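Side-chain contacts in putative acetyl xylan esterase (Cellvibrio japonicus, PDB 2W9X), which removes acetyl groups from plant cell wall polysaccharides, acting on acetylated xylan and, with a large preference, on glucomannan: residues E39-A42 / V46-T49; I76-V81 / S176-G181; L183-K186 / D191-I194. One frame throughout, in Å; residues are numbered along the deposited sequence.

Contact 1: E39-A42 / V46-T49; sequences ESPA and VSYT
Glu39 and Ser47 face each other at the end of a β-hairpin, where strands 37-39 and 47-50 form one margin of a five-stranded antiparallel sheet in the N-terminal β-sandwich. They are a hydrogen-bonded antiparallel pair, their CA atoms 5.3 Å apart. Glu39 N donates to Ser47 O at 2.9 Å, with 170° at the hydrogen. The return bond, from Ser47 N to Glu39 O, is 3.1 Å long and just as straight, at 173°. Beyond the pair, CG1 of Val46 lies 3.6 Å from Glu39 O, so a methyl group flanks the second bond.

The side chains of Glu39 and Ser47 leave the sheet on the same face. CB of Glu39 touches OG of Ser47 at 3.7 Å, a contact made possible because OG stands between the backbone N and the carbonyl carbon (chi1 74°). From CG onward the Glu39 chain runs extended past the serine, but its carboxylate does not bond directly to the other strand. A water fills the gap: it sits 2.7 Å from Ser47 OG, 2.7 Å from Thr49 OG1 and 3.0 Å from Glu39 OE1. Ser47, which also packs on Arg123 and Leu125 of the next strand, and Thr49 are both buried, whereas Glu39 is exposed, so the water joins an exposed carboxylate to two buried residues. The chemistry implies a division of labour: two nearly straight backbone bonds fix the register, while one water links a carboxylate to two hydroxyls across the strands.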
loop_
_atom_site.group_PDB
_atom_site.type_symbol
_atom_site.label_atom_id
_atom_site.label_comp_id
_atom_site.label_asym_id
_atom_site.label_seq_id
_atom_site.Cartn_x
_atom_site.Cartn_y
_atom_site.Cartn_z
ATOM N N GLU B 39 -21.855 -27.242 17.698
ATOM C CA GLU B 39 -23.177 -27.657 18.169
ATOM C C GLU B 39 -23.063 -28.506 19.425
ATOM O O GLU B 39 -22.082 -29.225 19.606
ATOM C CB GLU B 39 -23.939 -28.397 17.068
ATOM C CG GLU B 39 -24.344 -27.480 15.931
ATOM C CD GLU B 39 -25.028 -28.208 14.804
ATOM O OE1 GLU B 39 -24.380 -29.055 14.158
ATOM O OE2 GLU B 39 -26.209 -27.910 14.544
ATOM N N SER B 40 -24.062 -28.413 20.295
ATOM C CA SER B 40 -24.025 -29.167 21.530
ATOM C C SER B 40 -25.281 -30.020 21.713
ATOM O O SER B 40 -26.033 -29.797 22.658
ATOM C CB SER B 40 -23.817 -28.221 22.716
ATOM O OG SER B 40 -24.916 -27.336 22.878
ATOM N N PRO B 41 -25.497 -31.015 20.822
ATOM C CA PRO B 41 -26.729 -31.801 20.908
ATOM C C PRO B 41 -26.741 -32.677 22.173
ATOM O O PRO B 41 -25.691 -33.167 22.590
ATOM C CB PRO B 41 -26.693 -32.653 19.632
ATOM C CG PRO B 41 -25.272 -32.773 19.299
ATOM C CD PRO B 41 -24.622 -31.492 19.734
ATOM N N ALA B 42 -27.914 -32.830 22.787
ATOM C CA ALA B 42 -28.043 -33.553 24.055
ATOM C C ALA B 42 -27.534 -34.997 23.970
ATOM O O ALA B 42 -27.793 -35.701 22.985
ATOM C CB ALA B 42 -29.495 -33.521 24.544
ATOM N N VAL B 46 -19.693 -32.774 21.866
ATOM C CA VAL B 46 -19.704 -31.489 21.166
ATOM C C VAL B 46 -19.210 -31.766 19.749
ATOM O O VAL B 46 -18.261 -32.538 19.555
ATOM C CB VAL B 46 -18.810 -30.429 21.870
ATOM C CG1 VAL B 46 -18.751 -29.124 21.067
ATOM C CG2 VAL B 46 -19.316 -30.153 23.257
ATOM N N SER B 47 -19.890 -31.183 18.765
ATOM C CA SER B 47 -19.535 -31.413 17.379
ATOM C C SER B 47 -19.118 -30.126 16.687
ATOM O O SER B 47 -19.786 -29.086 16.790
ATOM C CB SER B 47 -20.662 -32.117 16.623
ATOM O OG SER B 47 -21.729 -31.239 16.369
ATOM N N TYR B 48 -17.988 -30.212 16.000
ATOM C CA TYR B 48 -17.442 -29.105 15.250
ATOM C C TYR B 48 -17.592 -29.458 13.774
ATOM O O TYR B 48 -16.969 -30.404 13.291
ATOM C CB TYR B 48 -15.970 -28.893 15.634
ATOM C CG TYR B 48 -15.736 -28.860 17.131
ATOM C CD1 TYR B 48 -15.905 -27.680 17.865
ATOM C CD2 TYR B 48 -15.372 -30.014 17.824
ATOM C CE1 TYR B 48 -15.703 -27.654 19.258
ATOM C CE2 TYR B 48 -15.173 -29.996 19.209
ATOM C CZ TYR B 48 -15.329 -28.813 19.915
ATOM O OH TYR B 48 -15.136 -28.805 21.287
ATOM N N THR B 49 -18.476 -28.735 13.089
ATOM C CA THR B 49 -18.710 -28.904 11.641
ATOM C C THR B 49 -18.034 -27.763 10.860
ATOM O O THR B 49 -18.132 -26.601 11.248
ATOM C CB THR B 49 -20.239 -29.005 11.326
ATOM O OG1 THR B 49 -20.816 -30.041 12.122
ATOM C CG2 THR B 49 -20.510 -29.327 9.860
HETATM O O HOH W 1 -21.448 -29.188 14.653
#

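Contact 2: I76-V81 / S176-G181; sequences IFRLIV and SQMAFG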
loop_
_atom_site.group_PDB
_atom_site.type_symbol
_atom_site.label_atom_id
_atom_site.label_comp_id
_atom_site.label_asym_id
_atom_site.label_seq_id
_atom_site.Cartn_x
_atom_site.Cartn_y
_atom_site.Cartn_z
ATOM N N ILE B 76 -8.680 -34.944 3.935
ATOM C CA ILE B 76 -7.399 -35.434 4.424
ATOM C C ILE B 76 -6.951 -34.431 5.488
ATOM O O ILE B 76 -7.156 -33.219 5.332
ATOM C CB ILE B 76 -6.322 -35.549 3.302
ATOM C CG1 ILE B 76 -6.868 -36.294 2.075
ATOM C CG2 ILE B 76 -5.053 -36.232 3.834
ATOM C CD1 ILE B 76 -5.901 -36.325 0.853
ATOM N N PHE B 77 -6.358 -34.946 6.566
ATOM C CA PHE B 77 -5.858 -34.132 7.665
ATOM C C PHE B 77 -4.405 -34.461 7.886
ATOM O O PHE B 77 -3.948 -35.544 7.536
ATOM C CB PHE B 77 -6.570 -34.483 8.992
ATOM C CG PHE B 77 -8.036 -34.186 9.011
ATOM C CD1 PHE B 77 -8.504 -32.966 9.499
ATOM C CD2 PHE B 77 -8.954 -35.135 8.573
ATOM C CE1 PHE B 77 -9.872 -32.685 9.532
ATOM C CE2 PHE B 77 -10.320 -34.870 8.609
ATOM C CZ PHE B 77 -10.780 -33.646 9.090
ATOM N N ARG B 78 -3.684 -33.537 8.509
ATOM C CA ARG B 78 -2.465 -33.926 9.193
ATOM C C ARG B 78 -2.554 -33.656 10.698
ATOM O O ARG B 78 -3.244 -32.723 11.151
ATOM C CB ARG B 78 -1.206 -33.334 8.535
ATOM C CG ARG B 78 -1.028 -31.848 8.697
ATOM C CD ARG B 78 0.077 -31.307 7.795
ATOM N NE ARG B 78 0.316 -29.900 8.128
ATOM C CZ ARG B 78 1.209 -29.113 7.546
ATOM N NH1 ARG B 78 1.330 -27.861 7.963
ATOM N NH2 ARG B 78 1.974 -29.566 6.560
ATOM N N LEU B 79 -1.881 -34.515 11.460
ATOM C CA LEU B 79 -1.842 -34.421 12.911
ATOM C C LEU B 79 -0.425 -34.116 13.369
ATOM O O LEU B 79 0.509 -34.836 13.037
ATOM C CB LEU B 79 -2.355 -35.720 13.543
ATOM C CG LEU B 79 -2.409 -35.871 15.067
ATOM C CD1 LEU B 79 -3.417 -34.912 15.660
ATOM C CD2 LEU B 79 -2.789 -37.301 15.426
ATOM N N ILE B 80 -0.276 -33.040 14.136
ATOM C CA ILE B 80 1.036 -32.610 14.595
ATOM C C ILE B 80 1.135 -32.728 16.119
ATOM O O ILE B 80 0.515 -31.951 16.854
ATOM C CB ILE B 80 1.357 -31.173 14.113
ATOM C CG1 ILE B 80 1.172 -31.067 12.591
ATOM C CG2 ILE B 80 2.762 -30.760 14.542
ATOM C CD1 ILE B 80 1.154 -29.633 12.041
ATOM N N VAL B 81 1.912 -33.716 16.570
ATOM C CA VAL B 81 2.142 -33.966 17.988
ATOM C C VAL B 81 3.515 -33.410 18.374
ATOM O O VAL B 81 4.538 -33.873 17.866
ATOM C CB VAL B 81 2.045 -35.483 18.316
ATOM C CG1 VAL B 81 2.340 -35.753 19.794
ATOM C CG2 VAL B 81 0.671 -36.022 17.959
ATOM N N SER B 176 -3.932 -27.091 1.830
ATOM C CA SER B 176 -4.164 -25.713 2.215
ATOM C C SER B 176 -3.149 -25.190 3.228
ATOM O O SER B 176 -2.886 -23.991 3.276
ATOM C CB SER B 176 -5.592 -25.545 2.751
ATOM O OG SER B 176 -6.532 -25.680 1.693
ATOM N N GLN B 177 -2.593 -26.092 4.034
ATOM C CA GLN B 177 -1.679 -25.719 5.102
ATOM C C GLN B 177 -0.299 -25.360 4.562
ATOM O O GLN B 177 0.525 -24.759 5.270
ATOM C CB GLN B 177 -1.568 -26.843 6.139
ATOM C CG GLN B 177 -2.888 -27.221 6.821
ATOM C CD GLN B 177 -3.552 -26.069 7.568
ATOM O OE1 GLN B 177 -4.726 -26.151 7.913
ATOM N NE2 GLN B 177 -2.809 -25.008 7.832
ATOM N N MET B 178 -0.049 -25.728 3.308
ATOM C CA MET B 178 1.171 -25.299 2.612
ATOM C C MET B 178 0.978 -24.139 1.638
ATOM O O MET B 178 1.953 -23.652 1.052
ATOM C CB MET B 178 1.844 -26.475 1.951
ATOM C CG MET B 178 2.359 -27.369 3.032
ATOM S SD MET B 178 3.432 -28.555 2.402
ATOM C CE MET B 178 2.282 -29.527 1.458
ATOM N N ALA B 179 -0.266 -23.681 1.493
ATOM C CA ALA B 179 -0.524 -22.451 0.765
ATOM C C ALA B 179 0.046 -21.269 1.563
ATOM O O ALA B 179 0.332 -21.393 2.751
ATOM C CB ALA B 179 -2.025 -22.279 0.501
ATOM N N PHE B 180 0.166 -20.113 0.910
ATOM C CA PHE B 180 0.836 -18.950 1.501
ATOM C C PHE B 180 0.173 -18.366 2.760
ATOM O O PHE B 180 0.848 -17.736 3.576
ATOM C CB PHE B 180 1.059 -17.857 0.437
ATOM C CG PHE B 180 -0.221 -17.346 -0.203
ATOM C CD1 PHE B 180 -1.015 -16.373 0.441
ATOM C CD2 PHE B 180 -0.610 -17.806 -1.465
ATOM C CE1 PHE B 180 -2.196 -15.889 -0.147
ATOM C CE2 PHE B 180 -1.770 -17.332 -2.065
ATOM C CZ PHE B 180 -2.574 -16.363 -1.397
ATOM N N GLY B 181 -1.129 -18.588 2.928
ATOM C CA GLY B 181 -1.866 -18.037 4.056
ATOM C C GLY B 181 -1.482 -18.614 5.413
ATOM O O GLY B 181 -1.016 -17.875 6.286
#
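The guanidinium of Arg78 has CB of Gln177 over one face, 3.5 Å above the plane and displaced toward the rim, with NH1 the closest atom at 3.6 Å. CG of Met178 approaches NH2 obliquely at 4.2 Å. The side-chain amide plane of Gln177 is turned 27° from the guanidinium, but its bend at chi2 carries the amide away from the arginine, leaving the CH2 group to make the contact. The charge is met from elsewhere: NE is salt-bridged to OE1 of Glu112 on the adjoining strand 108-113.

Reach is what brings these groups together, for the nearest CA atoms, those of Arg78 and Gln177, are 9.2 Å apart. The arginine is extended from CG to NE (chi2 -169°, chi3 -173°) and so spans most of that separation. On the other side the chain is turning before helix 180-187, with Ala179 in the N-cap position. The backbone carbonyl O of Gln177, covered in part by the arginine, has no polar partner in the model.

No hydrogen bond links the two segments. A charged plane resting on aliphatic carbon, with its charge met by a carboxylate beside it, is the form this small interdomain contact takes: it joins strand 76-81 of the N-terminal β-sandwich to the entry of a helix in the SGNH-hydrolase domain, the two-domain build of family 2 carbohydrate esterases.

Contact 3: L183-K186 / D191-I194; sequences LTAK and DYQI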
loop_
_atom_site.group_PDB
_atom_site.type_symbol
_atom_site.label_atom_id
_atom_site.label_comp_id
_atom_site.label_asym_id
_atom_site.label_seq_id
_atom_site.Cartn_x
_atom_site.Cartn_y
_atom_site.Cartn_z
ATOM N N LEU B 183 1.122 -20.413 6.052
ATOM C CA LEU B 183 2.569 -20.203 6.202
ATOM C C LEU B 183 2.886 -18.792 6.688
ATOM O O LEU B 183 3.746 -18.616 7.553
ATOM C CB LEU B 183 3.329 -20.473 4.895
ATOM C CG LEU B 183 3.337 -21.845 4.225
ATOM C CD1 LEU B 183 4.195 -21.750 2.962
ATOM C CD2 LEU B 183 3.804 -22.989 5.164
ATOM N N THR B 184 2.197 -17.790 6.140
ATOM C CA THR B 184 2.338 -16.422 6.648
ATOM C C THR B 184 1.915 -16.291 8.126
ATOM O O THR B 184 2.646 -15.721 8.927
ATOM C CB THR B 184 1.617 -15.389 5.739
ATOM O OG1 THR B 184 2.102 -15.537 4.393
ATOM C CG2 THR B 184 1.882 -13.966 6.187
ATOM N N ALA B 185 0.746 -16.811 8.481
ATOM C CA ALA B 185 0.259 -16.718 9.856
ATOM C C ALA B 185 1.236 -17.367 10.862
ATOM O O ALA B 185 1.478 -16.839 11.946
ATOM C CB ALA B 185 -1.093 -17.348 9.958
ATOM N N LYS B 186 1.816 -18.500 10.478
ATOM C CA LYS B 186 2.724 -19.243 11.365
ATOM C C LYS B 186 4.038 -18.514 11.663
ATOM O O LYS B 186 4.592 -18.653 12.767
ATOM C CB LYS B 186 2.949 -20.660 10.833
ATOM C CG LYS B 186 1.717 -21.557 11.075
ATOM C CD LYS B 186 1.881 -22.938 10.469
ATOM C CE LYS B 186 0.716 -23.827 10.850
ATOM N NZ LYS B 186 0.872 -25.198 10.267
ATOM N N ASP B 191 -3.360 -16.644 14.822
ATOM C CA ASP B 191 -4.454 -17.497 14.400
ATOM C C ASP B 191 -4.918 -17.073 13.013
ATOM O O ASP B 191 -4.724 -15.921 12.609
ATOM C CB ASP B 191 -5.592 -17.471 15.426
ATOM C CG ASP B 191 -5.302 -18.352 16.615
ATOM O OD1 ASP B 191 -5.006 -19.557 16.426
ATOM O OD2 ASP B 191 -5.349 -17.829 17.741
ATOM N N TYR B 192 -5.481 -18.003 12.249
ATOM C CA TYR B 192 -5.862 -17.667 10.881
ATOM C C TYR B 192 -7.153 -18.297 10.450
ATOM O O TYR B 192 -7.513 -19.379 10.922
ATOM C CB TYR B 192 -4.750 -18.023 9.864
ATOM C CG TYR B 192 -4.268 -19.471 9.880
ATOM C CD1 TYR B 192 -4.837 -20.436 9.043
ATOM C CD2 TYR B 192 -3.208 -19.863 10.709
ATOM C CE1 TYR B 192 -4.383 -21.760 9.052
ATOM C CE2 TYR B 192 -2.732 -21.175 10.707
ATOM C CZ TYR B 192 -3.317 -22.111 9.883
ATOM O OH TYR B 192 -2.839 -23.398 9.914
ATOM N N GLN B 193 -7.838 -17.591 9.554
ATOM C CA GLN B 193 -8.976 -18.109 8.810
ATOM C C GLN B 193 -8.648 -17.985 7.325
ATOM O O GLN B 193 -8.154 -16.949 6.885
ATOM C CB GLN B 193 -10.248 -17.315 9.141
ATOM C CG GLN B 193 -10.794 -17.572 10.551
ATOM C CD GLN B 193 -12.254 -17.147 10.701
ATOM O OE1 GLN B 193 -12.857 -17.320 11.765
ATOM N NE2 GLN B 193 -12.825 -16.582 9.636
ATOM N N ILE B 194 -8.905 -19.053 6.570
ATOM C CA ILE B 194 -8.695 -19.077 5.115
ATOM C C ILE B 194 -10.062 -19.225 4.455
ATOM O O ILE B 194 -10.526 -20.324 4.173
ATOM C CB ILE B 194 -7.733 -20.212 4.649
ATOM C CG1 ILE B 194 -6.458 -20.267 5.517
ATOM C CG2 ILE B 194 -7.414 -20.084 3.149
ATOM C CD1 ILE B 194 -5.552 -19.007 5.451
#
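Tyr192 holds its ring carbon CG between the backbone N and the carbonyl carbon (chi1 55°), which lays the ring against Ala185, while Lys186, extended beyond CG, brings its CE to the phenol end. The tyrosine thus meets the helix twice, by ring carbon and by hydroxyl. Near the ring's base, Ala185 CB is 3.4 Å from CD2 and 3.7 Å from Tyr192 CB, a snug apolar contact made obliquely to the ring. At the far end, Lys186 CE lies 3.7 Å from OH, the lysine chain crossing the tyrosine at a slant.

Helix 180-187 is seated on strand 191-196, an outermost strand of the parallel sheet, which it precedes in the β-α-β crossover from strand 144-149. Ala185 and Tyr192 both pack on Ile145 of that strand. With only a methyl side chain there, the CA atoms of Ala185 and Tyr192 approach to 6.3 Å.

Lys186 NZ, 4.1 Å from the phenol oxygen, forms its salt bridge with Glu112, and Tyr192 OH is held by the side-chain amide of Gln177 and by Arg110 NH2. Arginine and lysine would tend to make the phenol a stronger donor and lower its pKa, which Glu112 probably offsets in part.

How the contacts relate
Contacts 2 and 3 adjoin, their centres about 11 Å apart, and share helix 180-187: one uses the approach to it, the other its last turn. Arg78 NH1 and Lys186 NZ come within 3.6 Å, a closeness that the shared carboxylate of Glu112 probably makes tolerable, and the amide of Gln177 probably hydrogen-bonds the Tyr192 hydroxyl. Together they illustrate how a domain seam is built from charges pooled around one acid. Contact 1 is separate, a hairpin within the β-sandwich whose nearest atoms are about 8 Å from contact 2 and 11 Å from contact 3. None touches the catalytic centre, although strand 144-149, beneath contact 3, leads to the probable nucleophile Ser151.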